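Local coordinates for protein sialidase B (PDB 4XJW) that cleaves terminal sialic acid from oligosaccharides, glycoproteins and glycolipids as a family 33 glycosidase, classed as an intramolecular trans-sialidase, at residues Tyr451-Gln456 / Ala502-Val507; Gln554-Lys559 / Ile571-Asn576; Gly583-Val588 / Lys601-Ile606. The protein carries 1 engineered substitution. All blocks are in the same frame, centred on the assembly; numbering follows the deposited sequence.

Contact 1 of 3, residues Tyr451-Gln456 / Ala502-Val507; sequences YLCPGQ and AEAQMV. With OPX ((1s,3R,4S)-1-[(cyclohexylamino)methyl]-3,4-dihydroxycyclopentanesulfonic acid), chain B.
Gln505 of segment 502-507 spans the gap to segment 451-456 with its amide, doing work that backbone pairing does between neighbouring strands. The side chain leaves CB beside its own backbone N and bends sharply at the next bond (chi2 -71°), which turns the amide toward Pro454-Gln456. CG passes 4.0 Å from Pro454 O, and CD lies closer to the same carbonyl oxygen. OE1 takes the backbone N-H of Gln456, with N to OE1 at 2.8 Å; the bond is nearly straight (174°) and lies in the carbonyl plane on a lone pair. NE2 gives one hydrogen bond back to Gln456 O at 3.2 Å, bent and tilted from the amide plane, and another to Ala504 O at 2.9 Å, close to that plane. Three bonds therefore hold the buried amide and fix its rotation. Gly455 slips past OE1, its CA 3.4 Å away. A water that accepts from Met506 N also lies 2.8 Å from Gln456 O and bridges the two backbones. At the other end Cys453 SG receives the N-H of Ala504 at 3.3 Å and also packs on the Ala504 methyl, while the Pro454 ring rests CD on Glu503 CG, the two side chains crossing at about a right angle. The carboxylate of Glu503, a predicted catalytic residue, hydrogen-bonds to Tyr615, the probable nucleophile, and forms a salt bridge with Arg519, which probably binds substrate. Gln456 reaches out extended to the bound Optactin, its OE1 accepting from OAC at 2.8 Å. The touching parts run nearly parallel, and each strand starts a four-stranded antiparallel meander, as the inner strands of neighbouring blades do in the six-bladed sialidase beta-propeller.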
ATOM      1  N   TYR A 451      -4.398 -12.685  13.503  1.00 13.16           N
ATOM      2  CA  TYR A 451      -3.870 -11.710  12.556  1.00 13.98           C
ATOM      3  C   TYR A 451      -4.765 -10.482  12.557  1.00 12.97           C
ATOM      4  O   TYR A 451      -5.973 -10.593  12.335  1.00 12.00           O
ATOM      5  CB  TYR A 451      -3.811 -12.318  11.160  1.00 15.76           C
ATOM      6  CG  TYR A 451      -3.136 -13.672  11.114  1.00 23.15           C
ATOM      7  CD1 TYR A 451      -1.776 -13.800  11.352  1.00 23.57           C
ATOM      8  CD2 TYR A 451      -3.867 -14.820  10.837  1.00 21.71           C
ATOM      9  CE1 TYR A 451      -1.155 -15.040  11.313  1.00 17.95           C
ATOM     10  CE2 TYR A 451      -3.263 -16.057  10.791  1.00 23.04           C
ATOM     11  CZ  TYR A 451      -1.908 -16.162  11.028  1.00 25.43           C
ATOM     12  OH  TYR A 451      -1.314 -17.409  10.983  1.00 31.24           O
ATOM     13  N   LEU A 452      -4.177  -9.312  12.808  1.00 10.96           N
ATOM     14  CA  LEU A 452      -4.968  -8.098  12.916  1.00 12.03           C
ATOM     15  C   LEU A 452      -5.616  -7.758  11.583  1.00 10.50           C
ATOM     16  O   LEU A 452      -4.987  -7.857  10.529  1.00 11.72           O
ATOM     17  CB  LEU A 452      -4.095  -6.944  13.381  1.00 12.31           C
ATOM     18  CG  LEU A 452      -4.796  -5.653  13.786  1.00 12.53           C
ATOM     19  CD1 LEU A 452      -5.601  -5.831  15.052  1.00 12.42           C
ATOM     20  CD2 LEU A 452      -3.748  -4.561  13.966  1.00 12.01           C
ATOM     21  N   CYS A 453      -6.878  -7.352  11.632  1.00 10.74           N
ATOM     22  CA  CYS A 453      -7.538  -6.847  10.437  1.00 10.45           C
ATOM     23  C   CYS A 453      -7.149  -5.395  10.225  1.00 10.43           C
ATOM     24  O   CYS A 453      -7.397  -4.547  11.090  1.00 12.36           O
ATOM     25  CB  CYS A 453      -9.058  -6.943  10.570  1.00 11.35           C
ATOM     26  SG  CYS A 453      -9.650  -8.639  10.816  1.00 11.82           S
ATOM     27  N   PRO A 454      -6.529  -5.086   9.078  1.00  9.11           N
ATOM     28  CA  PRO A 454      -6.097  -3.691   8.899  1.00  7.28           C
ATOM     29  C   PRO A 454      -7.253  -2.734   8.691  1.00 10.21           C
ATOM     30  O   PRO A 454      -8.292  -3.098   8.131  1.00 11.14           O
ATOM     31  CB  PRO A 454      -5.232  -3.738   7.648  1.00 12.51           C
ATOM     32  CG  PRO A 454      -5.640  -4.986   6.911  1.00 12.69           C
ATOM     33  CD  PRO A 454      -6.131  -5.962   7.958  1.00  9.84           C
ATOM     34  N   GLY A 455      -7.068  -1.502   9.156  1.00  9.50           N
ATOM     35  CA  GLY A 455      -8.040  -0.457   8.938  1.00 11.03           C
ATOM     36  C   GLY A 455      -8.404   0.247  10.225  1.00  8.92           C
ATOM     37  O   GLY A 455      -7.555   0.872  10.867  1.00 12.02           O
ATOM     38  N   GLN A 456      -9.676   0.158  10.586  1.00  8.93           N
ATOM     39  CA  GLN A 456     -10.216   0.799  11.779  1.00  8.37           C
ATOM     40  C   GLN A 456     -10.579  -0.227  12.823  1.00  9.21           C
ATOM     41  O   GLN A 456     -11.078  -1.313  12.511  1.00 10.69           O
ATOM     42  CB  GLN A 456     -11.475   1.619  11.430  1.00 11.40           C
ATOM     43  CG  GLN A 456     -11.242   2.754  10.422  1.00  9.79           C
ATOM     44  CD  GLN A 456     -12.483   3.589  10.130  1.00 11.76           C
ATOM     45  OE1 GLN A 456     -13.596   3.237  10.529  1.00 12.34           O
ATOM     46  NE2 GLN A 456     -12.292   4.705   9.428  1.00 10.82           N
ATOM     47  N   ALA A 502      -9.348 -13.693   6.385  1.00 15.08           N
ATOM     48  CA  ALA A 502     -10.676 -13.137   6.647  1.00 13.19           C
ATOM     49  C   ALA A 502     -10.606 -11.738   7.232  1.00 11.18           C
ATOM     50  O   ALA A 502     -11.036 -11.500   8.366  1.00 14.60           O
ATOM     51  CB  ALA A 502     -11.457 -14.048   7.567  1.00 12.59           C
ATOM     52  N   GLU A 503     -10.062 -10.819   6.443  1.00  9.84           N
ATOM     53  CA  GLU A 503      -9.936  -9.428   6.852  1.00 10.21           C
ATOM     54  C   GLU A 503     -11.320  -8.807   7.000  1.00 11.84           C
ATOM     55  O   GLU A 503     -12.107  -8.798   6.054  1.00 10.72           O
ATOM     56  CB  GLU A 503      -9.099  -8.669   5.826  1.00 10.24           C
ATOM     57  CG  GLU A 503      -7.617  -9.029   5.879  1.00 10.13           C
ATOM     58  CD  GLU A 503      -6.893  -8.819   4.563  1.00 12.72           C
ATOM     59  OE1 GLU A 503      -5.643  -8.799   4.587  1.00 12.18           O
ATOM     60  OE2 GLU A 503      -7.561  -8.687   3.511  1.00 12.13           O
ATOM     61  N   ALA A 504     -11.588  -8.240   8.175  1.00  9.40           N
ATOM     62  CA  ALA A 504     -12.938  -7.834   8.558  1.00 10.17           C
ATOM     63  C   ALA A 504     -12.931  -6.389   9.016  1.00  9.28           C
ATOM     64  O   ALA A 504     -11.992  -5.962   9.682  1.00 11.54           O
ATOM     65  CB  ALA A 504     -13.438  -8.712   9.676  1.00 10.53           C
ATOM     66  N   GLN A 505     -13.999  -5.661   8.698  1.00  9.62           N
ATOM     67  CA  GLN A 505     -14.162  -4.295   9.171  1.00  7.89           C
ATOM     68  C   GLN A 505     -15.595  -4.123   9.641  1.00 11.18           C
ATOM     69  O   GLN A 505     -16.515  -4.743   9.107  1.00 11.07           O
ATOM     70  CB  GLN A 505     -13.808  -3.311   8.057  1.00  8.14           C
ATOM     71  CG  GLN A 505     -12.296  -3.173   7.794  1.00  9.53           C
ATOM     72  CD  GLN A 505     -11.554  -2.431   8.918  1.00 10.50           C
ATOM     73  OE1 GLN A 505     -11.391  -1.206   8.869  1.00  9.86           O
ATOM     74  NE2 GLN A 505     -11.086  -3.177   9.914  1.00  9.08           N
ATOM     75  N   MET A 506     -15.783  -3.271  10.644  1.00  8.36           N
ATOM     76  CA  MET A 506     -17.046  -3.181  11.375  1.00 10.42           C
ATOM     77  C   MET A 506     -17.694  -1.804  11.221  1.00 10.07           C
ATOM     78  O   MET A 506     -17.012  -0.805  11.038  1.00 11.59           O
ATOM     79  CB  MET A 506     -16.802  -3.431  12.867  1.00  8.69           C
ATOM     80  CG  MET A 506     -16.231  -4.814  13.222  1.00  9.98           C
ATOM     81  SD  MET A 506     -15.570  -4.872  14.894  1.00 13.35           S
ATOM     82  CE  MET A 506     -13.990  -4.039  14.679  1.00 14.49           C
ATOM     83  N   VAL A 507     -19.021  -1.780  11.313  1.00 10.52           N
ATOM     84  CA  VAL A 507     -19.782  -0.542  11.410  1.00 10.25           C
ATOM     85  C   VAL A 507     -20.838  -0.737  12.485  1.00 11.05           C
ATOM     86  O   VAL A 507     -21.342  -1.849  12.670  1.00 11.49           O
ATOM     87  CB  VAL A 507     -20.467  -0.155  10.074  1.00 13.04           C
ATOM     88  CG1 VAL A 507     -19.442  -0.005   8.971  1.00 15.41           C
ATOM     89  CG2 VAL A 507     -21.522  -1.183   9.678  1.00 13.44           C
TER
HETATM   90  CAF OPX B 701     -18.447  13.278  10.928  1.00 14.11           C
HETATM   91  CAG OPX B 701     -18.880  13.153  12.359  1.00 17.63           C
HETATM   92  CAH OPX B 701     -17.076  12.712  10.748  1.00 15.56           C
HETATM   93  CAI OPX B 701     -18.822  11.724  12.812  1.00 15.51           C
HETATM   94  CAJ OPX B 701     -16.982  11.285  11.208  1.00 12.73           C
HETATM   95  CAK OPX B 701     -16.152   9.190  13.216  1.00 14.04           C
HETATM   96  CAL OPX B 701     -16.374   6.864  12.175  1.00 12.40           C
HETATM   97  CAM OPX B 701     -14.485   7.315  13.579  1.00  9.10           C
HETATM   98  CAO OPX B 701     -15.274   5.907  11.891  1.00 10.15           C
HETATM   99  CAP OPX B 701     -14.054   6.613  12.300  1.00  9.14           C
HETATM  100  CAQ OPX B 701     -17.451  11.148  12.636  1.00 15.30           C
HETATM  101  CAR OPX B 701     -15.955   7.652  13.380  1.00 10.63           C
HETATM  102  NAN OPX B 701     -17.507   9.733  13.041  1.00 14.40           N
HETATM  103  OAA OPX B 701     -18.325   7.457  14.559  1.00 19.20           O
HETATM  104  OAB OPX B 701     -16.768   5.621  14.886  1.00 14.73           O
HETATM  105  OAC OPX B 701     -15.246   5.540  10.556  1.00 12.87           O
HETATM  106  OAD OPX B 701     -13.654   7.555  11.393  1.00 11.23           O
HETATM  107  OAE OPX B 701     -16.378   7.711  16.000  1.00 14.53           O
HETATM  108  SAS OPX B 701     -16.910   7.082  14.786  1.00 14.65           S
HETATM  109  O   HOH W   1     -13.796  -1.475  11.742  1.00 10.96           O

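Contact 2 of 3, residues Gln554-Lys559 / Ile571-Asn576; sequences QVSAIK and ILSTPN
In the beta hairpin of strands 556-559 and 569-575, Ser556 faces Ser573 and Ile558 faces Ile571 as antiparallel hydrogen-bonded pairs. Each pair is closed by two backbone bonds, with Ser573 N at 2.9 Å from Ser556 O and Ile558 N at 2.9 Å from Ile571 O. Between them Ala557 and Leu572 form a non-hydrogen-bonded pair, where the Ala557 methyl touches Leu572 CD2 at 3.6 Å on the face packed by Phe517. On the other face Ser556 holds OG between its backbone N and carbonyl carbon (chi1 51°), placing it 3.3 Å from Ser573 CB. Both serine hydroxyls hydrogen-bond to Ser616 OG, and that of Ser573 also to Tyr613. These two strands open one four-stranded blade of the sialidase propeller, 556-559 being its first strand. Further along the serine face, Ile558 and Ile571 lie side by side, CG1 of the former 4.1 Å from CB of the latter, and Ile558 also touches the bound Optactin. Just before strand 556-559, Val555 lays CG2 against Ser573 O at 3.5 Å, while the Gln554 amide turns to Pro454 O and Ser616 N, next to Glu503 and Tyr615, the probable catalytic pair.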
ATOM      1  N   GLN A 554      -9.211  -7.133   1.036  1.00  9.37           N
ATOM      2  CA  GLN A 554      -9.718  -6.358   2.155  1.00  9.29           C
ATOM      3  C   GLN A 554     -10.871  -5.465   1.679  1.00 11.39           C
ATOM      4  O   GLN A 554     -10.837  -4.924   0.561  1.00  9.51           O
ATOM      5  CB  GLN A 554      -8.590  -5.495   2.731  1.00 11.66           C
ATOM      6  CG  GLN A 554      -8.966  -4.707   3.997  1.00 10.83           C
ATOM      7  CD  GLN A 554      -8.396  -3.298   4.019  1.00 13.25           C
ATOM      8  OE1 GLN A 554      -7.907  -2.795   3.012  1.00 17.07           O
ATOM      9  NE2 GLN A 554      -8.452  -2.656   5.178  1.00 16.71           N
ATOM     10  N   VAL A 555     -11.898  -5.340   2.527  1.00 11.08           N
ATOM     11  CA  VAL A 555     -13.004  -4.417   2.291  1.00 10.00           C
ATOM     12  C   VAL A 555     -13.030  -3.442   3.462  1.00  8.65           C
ATOM     13  O   VAL A 555     -12.960  -3.848   4.636  1.00 12.41           O
ATOM     14  CB  VAL A 555     -14.366  -5.155   2.166  1.00 14.26           C
ATOM     15  CG1 VAL A 555     -14.600  -6.082   3.350  1.00 16.12           C
ATOM     16  CG2 VAL A 555     -15.519  -4.177   2.033  1.00 17.55           C
ATOM     17  N   SER A 556     -13.104  -2.155   3.160  1.00  9.15           N
ATOM     18  CA  SER A 556     -13.257  -1.178   4.234  1.00  9.49           C
ATOM     19  C   SER A 556     -14.704  -0.711   4.252  1.00 11.10           C
ATOM     20  O   SER A 556     -15.411  -0.833   3.244  1.00 10.60           O
ATOM     21  CB  SER A 556     -12.268  -0.030   4.089  1.00  8.25           C
ATOM     22  OG  SER A 556     -12.283   0.557   2.798  1.00 10.01           O
ATOM     23  N   ALA A 557     -15.158  -0.223   5.402  1.00  9.87           N
ATOM     24  CA  ALA A 557     -16.590  -0.008   5.607  1.00 11.13           C
ATOM     25  C   ALA A 557     -16.822   1.063   6.636  1.00 12.63           C
ATOM     26  O   ALA A 557     -16.165   1.070   7.672  1.00 13.43           O
ATOM     27  CB  ALA A 557     -17.243  -1.297   6.057  1.00 14.70           C
ATOM     28  N   ILE A 558     -17.769   1.953   6.359  1.00  9.30           N
ATOM     29  CA  ILE A 558     -18.157   2.959   7.355  1.00 10.85           C
ATOM     30  C   ILE A 558     -19.667   3.147   7.422  1.00 11.37           C
ATOM     31  O   ILE A 558     -20.393   2.846   6.474  1.00 11.03           O
ATOM     32  CB  ILE A 558     -17.511   4.335   7.086  1.00 12.25           C
ATOM     33  CG1 ILE A 558     -17.923   4.873   5.709  1.00 12.40           C
ATOM     34  CG2 ILE A 558     -15.997   4.262   7.202  1.00 13.49           C
ATOM     35  CD1 ILE A 558     -17.595   6.360   5.485  1.00 15.56           C
ATOM     36  N   LYS A 559     -20.129   3.652   8.564  1.00 13.05           N
ATOM     37  CA  LYS A 559     -21.504   4.098   8.733  1.00 13.50           C
ATOM     38  C   LYS A 559     -21.481   5.611   8.545  1.00 13.89           C
ATOM     39  O   LYS A 559     -20.798   6.319   9.283  1.00 16.34           O
ATOM     40  CB  LYS A 559     -21.993   3.744  10.139  1.00 15.79           C
ATOM     41  CG  LYS A 559     -23.340   4.343  10.525  1.00 24.69           C
ATOM     42  CD  LYS A 559     -24.481   3.571   9.911  1.00 20.86           C
ATOM     43  CE  LYS A 559     -25.834   4.247  10.169  1.00 24.18           C
ATOM     44  NZ  LYS A 559     -26.148   4.428  11.618  1.00 30.52           N
ATOM     45  N   ILE A 571     -21.275   2.627   3.752  1.00  9.50           N
ATOM     46  CA  ILE A 571     -20.483   2.698   2.530  1.00 12.87           C
ATOM     47  C   ILE A 571     -19.351   1.675   2.579  1.00 12.09           C
ATOM     48  O   ILE A 571     -18.606   1.606   3.559  1.00 11.84           O
ATOM     49  CB  ILE A 571     -19.933   4.108   2.269  1.00 11.70           C
ATOM     50  CG1 ILE A 571     -21.080   5.122   2.296  1.00 13.07           C
ATOM     51  CG2 ILE A 571     -19.198   4.154   0.931  1.00 14.22           C
ATOM     52  CD1 ILE A 571     -20.628   6.568   2.244  1.00 15.22           C
ATOM     53  N   LEU A 572     -19.259   0.855   1.533  1.00 11.59           N
ATOM     54  CA  LEU A 572     -18.200  -0.134   1.405  1.00 12.13           C
ATOM     55  C   LEU A 572     -17.209   0.299   0.321  1.00 10.14           C
ATOM     56  O   LEU A 572     -17.601   0.889  -0.684  1.00 12.66           O
ATOM     57  CB  LEU A 572     -18.798  -1.488   1.014  1.00 12.07           C
ATOM     58  CG  LEU A 572     -19.816  -2.186   1.903  1.00 12.47           C
ATOM     59  CD1 LEU A 572     -20.110  -3.576   1.321  1.00 15.11           C
ATOM     60  CD2 LEU A 572     -19.332  -2.319   3.338  1.00 15.78           C
ATOM     61  N   SER A 573     -15.933  -0.017   0.521  1.00 10.20           N
ATOM     62  CA  SER A 573     -14.897   0.199  -0.495  1.00  8.95           C
ATOM     63  C   SER A 573     -14.212  -1.135  -0.787  1.00 10.50           C
ATOM     64  O   SER A 573     -13.765  -1.810   0.139  1.00 10.95           O
ATOM     65  CB  SER A 573     -13.870   1.206   0.018  1.00  8.98           C
ATOM     66  OG  SER A 573     -12.682   1.170  -0.737  1.00 11.10           O
ATOM     67  N   THR A 574     -14.114  -1.490  -2.069  1.00  8.60           N
ATOM     68  CA  THR A 574     -13.595  -2.795  -2.475  1.00  8.64           C
ATOM     69  C   THR A 574     -13.404  -2.800  -3.974  1.00 10.46           C
ATOM     70  O   THR A 574     -14.104  -2.081  -4.683  1.00 10.53           O
ATOM     71  CB  THR A 574     -14.602  -3.920  -2.097  1.00 12.38           C
ATOM     72  OG1 THR A 574     -14.153  -5.182  -2.618  1.00 14.11           O
ATOM     73  CG2 THR A 574     -15.984  -3.615  -2.647  1.00 13.40           C
ATOM     74  N   PRO A 575     -12.469  -3.628  -4.475  1.00  9.79           N
ATOM     75  CA  PRO A 575     -12.538  -3.965  -5.898  1.00  9.84           C
ATOM     76  C   PRO A 575     -13.860  -4.688  -6.172  1.00  9.63           C
ATOM     77  O   PRO A 575     -14.363  -5.432  -5.320  1.00 12.09           O
ATOM     78  CB  PRO A 575     -11.365  -4.933  -6.077  1.00 10.05           C
ATOM     79  CG  PRO A 575     -11.156  -5.532  -4.706  1.00  8.26           C
ATOM     80  CD  PRO A 575     -11.387  -4.350  -3.788  1.00  9.38           C
ATOM     81  N   ASN A 576     -14.423  -4.470  -7.348  1.00 10.91           N
ATOM     82  CA  ASN A 576     -15.597  -5.245  -7.755  1.00 12.69           C
ATOM     83  C   ASN A 576     -15.243  -5.958  -9.037  1.00 14.42           C
ATOM     84  O   ASN A 576     -15.457  -5.434 -10.135  1.00 15.69           O
ATOM     85  CB  ASN A 576     -16.804  -4.327  -7.965  1.00 14.37           C
ATOM     86  CG  ASN A 576     -18.107  -5.096  -8.121  1.00 14.97           C
ATOM     87  OD1 ASN A 576     -18.109  -6.306  -8.345  1.00 16.54           O
ATOM     88  ND2 ASN A 576     -19.225  -4.389  -8.008  1.00 17.23           N
TER

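Contact 3 of 3, residues Gly583-Val588 / Lys601-Ile606; sequences GGQLVV and KYHYGI. Engineered in segment 601-606: Gly605 (natural residue Asp).
Gln585 and His603 both swing CG opposite their carbonyl carbons (chi1 -66° and -69°), which brings the extended glutamine amide to the ring edge of the histidine. His603 ND1 donates to Gln585 OE1 at 2.9 Å, with the oxygen in the ring plane; amide and ring planes are 79° apart. Asn576 ND2 also donates to OE1, so two donors grip the oxygen and hold the carbonyl end of the amide. Val587, on the same side of the sheet, points the same way as His603 and sets CG1 over one ring face, a CH-pi contact of 3.9 Å from CG1 to the His603 ring centroid. Strands 584-592 and 597-605 form the antiparallel hairpin at the outer side of a propeller blade, with 597-605 as its edge strand. At one end a classic beta bulge interrupts the pairing, since Val588 O accepts from both Lys601 N at 3.0 Å and Tyr602 N at 3.3 Å. Beside the bulge, Val588 CB lies at the Tyr602 ring edge, while Lys601 NZ forms a salt bridge with Asp565 and Tyr602 OH a hydrogen bond to the same carboxylate. Toward the other end Leu586 pairs with Tyr604 through two backbone bonds, and its CG packs 4.1 Å from Ile606 CD1 against Leu652. Gly605, engineered in place of Asp, is the non-hydrogen-bonded partner of Gln585, and Ile606 N closes on Gly584 O at 2.9 Å.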
ATOM      1  N   GLY A 583     -11.066  -2.407 -10.730  1.00 12.50           N
ATOM      2  CA  GLY A 583     -12.464  -2.016 -10.760  1.00 12.42           C
ATOM      3  C   GLY A 583     -12.963  -1.571  -9.399  1.00 11.89           C
ATOM      4  O   GLY A 583     -14.002  -2.027  -8.907  1.00 12.52           O
ATOM      5  N   GLY A 584     -12.213  -0.665  -8.782  1.00 12.39           N
ATOM      6  CA  GLY A 584     -12.545  -0.208  -7.440  1.00 10.81           C
ATOM      7  C   GLY A 584     -13.857   0.535  -7.382  1.00 11.02           C
ATOM      8  O   GLY A 584     -14.185   1.295  -8.294  1.00 10.93           O
ATOM      9  N   GLN A 585     -14.625   0.273  -6.330  1.00  8.00           N
ATOM     10  CA  GLN A 585     -15.915   0.939  -6.158  1.00 10.39           C
ATOM     11  C   GLN A 585     -16.149   1.376  -4.727  1.00  9.79           C
ATOM     12  O   GLN A 585     -15.640   0.770  -3.788  1.00 10.17           O
ATOM     13  CB  GLN A 585     -17.066   0.011  -6.563  1.00 12.88           C
ATOM     14  CG  GLN A 585     -17.099  -0.339  -8.037  1.00 11.01           C
ATOM     15  CD  GLN A 585     -18.348  -1.112  -8.426  1.00 14.35           C
ATOM     16  OE1 GLN A 585     -19.123  -1.547  -7.568  1.00 12.88           O
ATOM     17  NE2 GLN A 585     -18.537  -1.306  -9.729  1.00 20.51           N
ATOM     18  N   LEU A 586     -16.938   2.429  -4.576  1.00 11.89           N
ATOM     19  CA  LEU A 586     -17.622   2.667  -3.320  1.00  8.28           C
ATOM     20  C   LEU A 586     -19.049   2.208  -3.539  1.00 10.80           C
ATOM     21  O   LEU A 586     -19.667   2.551  -4.554  1.00 14.32           O
ATOM     22  CB  LEU A 586     -17.631   4.140  -2.941  1.00 10.97           C
ATOM     23  CG  LEU A 586     -16.292   4.826  -2.752  1.00 12.59           C
ATOM     24  CD1 LEU A 586     -16.541   6.186  -2.125  1.00 17.91           C
ATOM     25  CD2 LEU A 586     -15.365   4.010  -1.878  1.00 13.29           C
ATOM     26  N   VAL A 587     -19.573   1.432  -2.600  1.00 12.79           N
ATOM     27  CA  VAL A 587     -20.938   0.932  -2.725  1.00 12.57           C
ATOM     28  C   VAL A 587     -21.745   1.483  -1.557  1.00 11.82           C
ATOM     29  O   VAL A 587     -21.400   1.253  -0.399  1.00 13.93           O
ATOM     30  CB  VAL A 587     -20.978  -0.608  -2.758  1.00 12.24           C
ATOM     31  CG1 VAL A 587     -22.392  -1.094  -3.036  1.00 18.25           C
ATOM     32  CG2 VAL A 587     -20.008  -1.160  -3.829  1.00 15.32           C
ATOM     33  N   VAL A 588     -22.807   2.233  -1.863  1.00 14.89           N
ATOM     34  CA  VAL A 588     -23.643   2.830  -0.828  1.00 14.63           C
ATOM     35  C   VAL A 588     -24.868   1.959  -0.566  1.00 16.75           C
ATOM     36  O   VAL A 588     -25.628   1.665  -1.490  1.00 16.09           O
ATOM     37  CB  VAL A 588     -24.109   4.240  -1.230  1.00 13.60           C
ATOM     38  CG1 VAL A 588     -24.965   4.851  -0.131  1.00 16.59           C
ATOM     39  CG2 VAL A 588     -22.918   5.148  -1.543  1.00 14.61           C
ATOM     40  N   LYS A 601     -27.675   0.217  -3.060  1.00 16.00           N
ATOM     41  CA  LYS A 601     -28.414   0.994  -4.048  1.00 18.45           C
ATOM     42  C   LYS A 601     -27.543   1.730  -5.074  1.00 17.42           C
ATOM     43  O   LYS A 601     -27.925   1.864  -6.241  1.00 22.22           O
ATOM     44  CB  LYS A 601     -29.308   1.987  -3.310  1.00 19.58           C
ATOM     45  CG  LYS A 601     -30.224   2.811  -4.188  1.00 19.80           C
ATOM     46  CD  LYS A 601     -31.153   3.648  -3.299  1.00 20.10           C
ATOM     47  CE  LYS A 601     -32.167   4.447  -4.094  1.00 28.81           C
ATOM     48  NZ  LYS A 601     -33.108   5.157  -3.172  1.00 27.96           N
ATOM     49  N   TYR A 602     -26.383   2.214  -4.643  1.00 18.06           N
ATOM     50  CA  TYR A 602     -25.507   2.993  -5.517  1.00 18.91           C
ATOM     51  C   TYR A 602     -24.114   2.365  -5.619  1.00 21.46           C
ATOM     52  O   TYR A 602     -23.564   1.914  -4.615  1.00 16.71           O
ATOM     53  CB  TYR A 602     -25.376   4.428  -4.993  1.00 20.40           C
ATOM     54  CG  TYR A 602     -26.685   5.178  -4.858  1.00 19.57           C
ATOM     55  CD1 TYR A 602     -27.311   5.721  -5.971  1.00 20.33           C
ATOM     56  CD2 TYR A 602     -27.276   5.366  -3.614  1.00 20.75           C
ATOM     57  CE1 TYR A 602     -28.493   6.418  -5.855  1.00 20.01           C
ATOM     58  CE2 TYR A 602     -28.456   6.062  -3.482  1.00 21.38           C
ATOM     59  CZ  TYR A 602     -29.062   6.583  -4.613  1.00 24.35           C
ATOM     60  OH  TYR A 602     -30.241   7.275  -4.502  1.00 28.27           O
ATOM     61  N   HIS A 603     -23.561   2.324  -6.831  1.00 19.79           N
ATOM     62  CA  HIS A 603     -22.184   1.871  -7.061  1.00 13.73           C
ATOM     63  C   HIS A 603     -21.417   2.993  -7.754  1.00 20.03           C
ATOM     64  O   HIS A 603     -21.809   3.427  -8.838  1.00 24.99           O
ATOM     65  CB  HIS A 603     -22.167   0.641  -7.975  1.00 19.81           C
ATOM     66  CG  HIS A 603     -22.721  -0.596  -7.341  1.00 21.40           C
ATOM     67  ND1 HIS A 603     -21.941  -1.697  -7.050  1.00 20.41           N
ATOM     68  CD2 HIS A 603     -23.980  -0.917  -6.957  1.00 21.56           C
ATOM     69  CE1 HIS A 603     -22.694  -2.635  -6.504  1.00 19.07           C
ATOM     70  NE2 HIS A 603     -23.936  -2.189  -6.440  1.00 24.17           N
ATOM     71  N   TYR A 604     -20.328   3.462  -7.144  1.00 15.12           N
ATOM     72  CA  TYR A 604     -19.483   4.473  -7.778  1.00 14.30           C
ATOM     73  C   TYR A 604     -18.149   3.874  -8.194  1.00 13.92           C
ATOM     74  O   TYR A 604     -17.426   3.331  -7.368  1.00 13.69           O
ATOM     75  CB  TYR A 604     -19.220   5.640  -6.827  1.00 16.10           C
ATOM     76  CG  TYR A 604     -18.163   6.595  -7.344  1.00 16.98           C
ATOM     77  CD1 TYR A 604     -18.458   7.520  -8.344  1.00 15.25           C
ATOM     78  CD2 TYR A 604     -16.867   6.569  -6.837  1.00 11.89           C
ATOM     79  CE1 TYR A 604     -17.487   8.385  -8.830  1.00 14.80           C
ATOM     80  CE2 TYR A 604     -15.900   7.426  -7.310  1.00 13.58           C
ATOM     81  CZ  TYR A 604     -16.212   8.332  -8.307  1.00 14.84           C
ATOM     82  OH  TYR A 604     -15.236   9.186  -8.772  1.00 16.57           O
ATOM     83  N   GLY A 605     -17.818   3.986  -9.471  1.00 13.94           N
ATOM     84  CA  GLY A 605     -16.531   3.491  -9.957  1.00 14.71           C
ATOM     85  C   GLY A 605     -15.419   4.498  -9.668  1.00 13.07           C
ATOM     86  O   GLY A 605     -15.447   5.623 -10.159  1.00 14.77           O
ATOM     87  N   ILE A 606     -14.437   4.085  -8.873  1.00 11.15           N
ATOM     88  CA  ILE A 606     -13.302   4.947  -8.522  1.00 12.63           C
ATOM     89  C   ILE A 606     -12.488   5.324  -9.771  1.00 10.70           C
ATOM     90  O   ILE A 606     -12.022   6.454  -9.924  1.00 12.47           O
ATOM     91  CB  ILE A 606     -12.404   4.239  -7.490  1.00 13.85           C
ATOM     92  CG1 ILE A 606     -13.142   4.066  -6.160  1.00 17.71           C
ATOM     93  CG2 ILE A 606     -11.104   5.019  -7.274  1.00 12.38           C
ATOM     94  CD1 ILE A 606     -13.047   5.285  -5.273  1.00 17.07           C
TER

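Contacts 2 and 3 belong to one four-stranded sheet: strands 569-575 and 584-592 are neighbours in it, joined by backbone bonds such as that from Val587 N to Leu572 O at 2.8 Å. Contact 1 instead joins two other sheets, and it abuts contact 2, where Val507 packs on Ile558. Contacts 1 and 2 are buried near the probable catalytic residues and the Optactin pocket, while contact 3 is partly exposed, with nearest atoms about 10 Å from contact 1. The chemistry follows: side-chain amide, thiol and water bonds bridge the sheets in contact 1, regular backbone pairing carries contact 2, and contact 3 adds a bulge and a histidine-glutamine pair to such pairing.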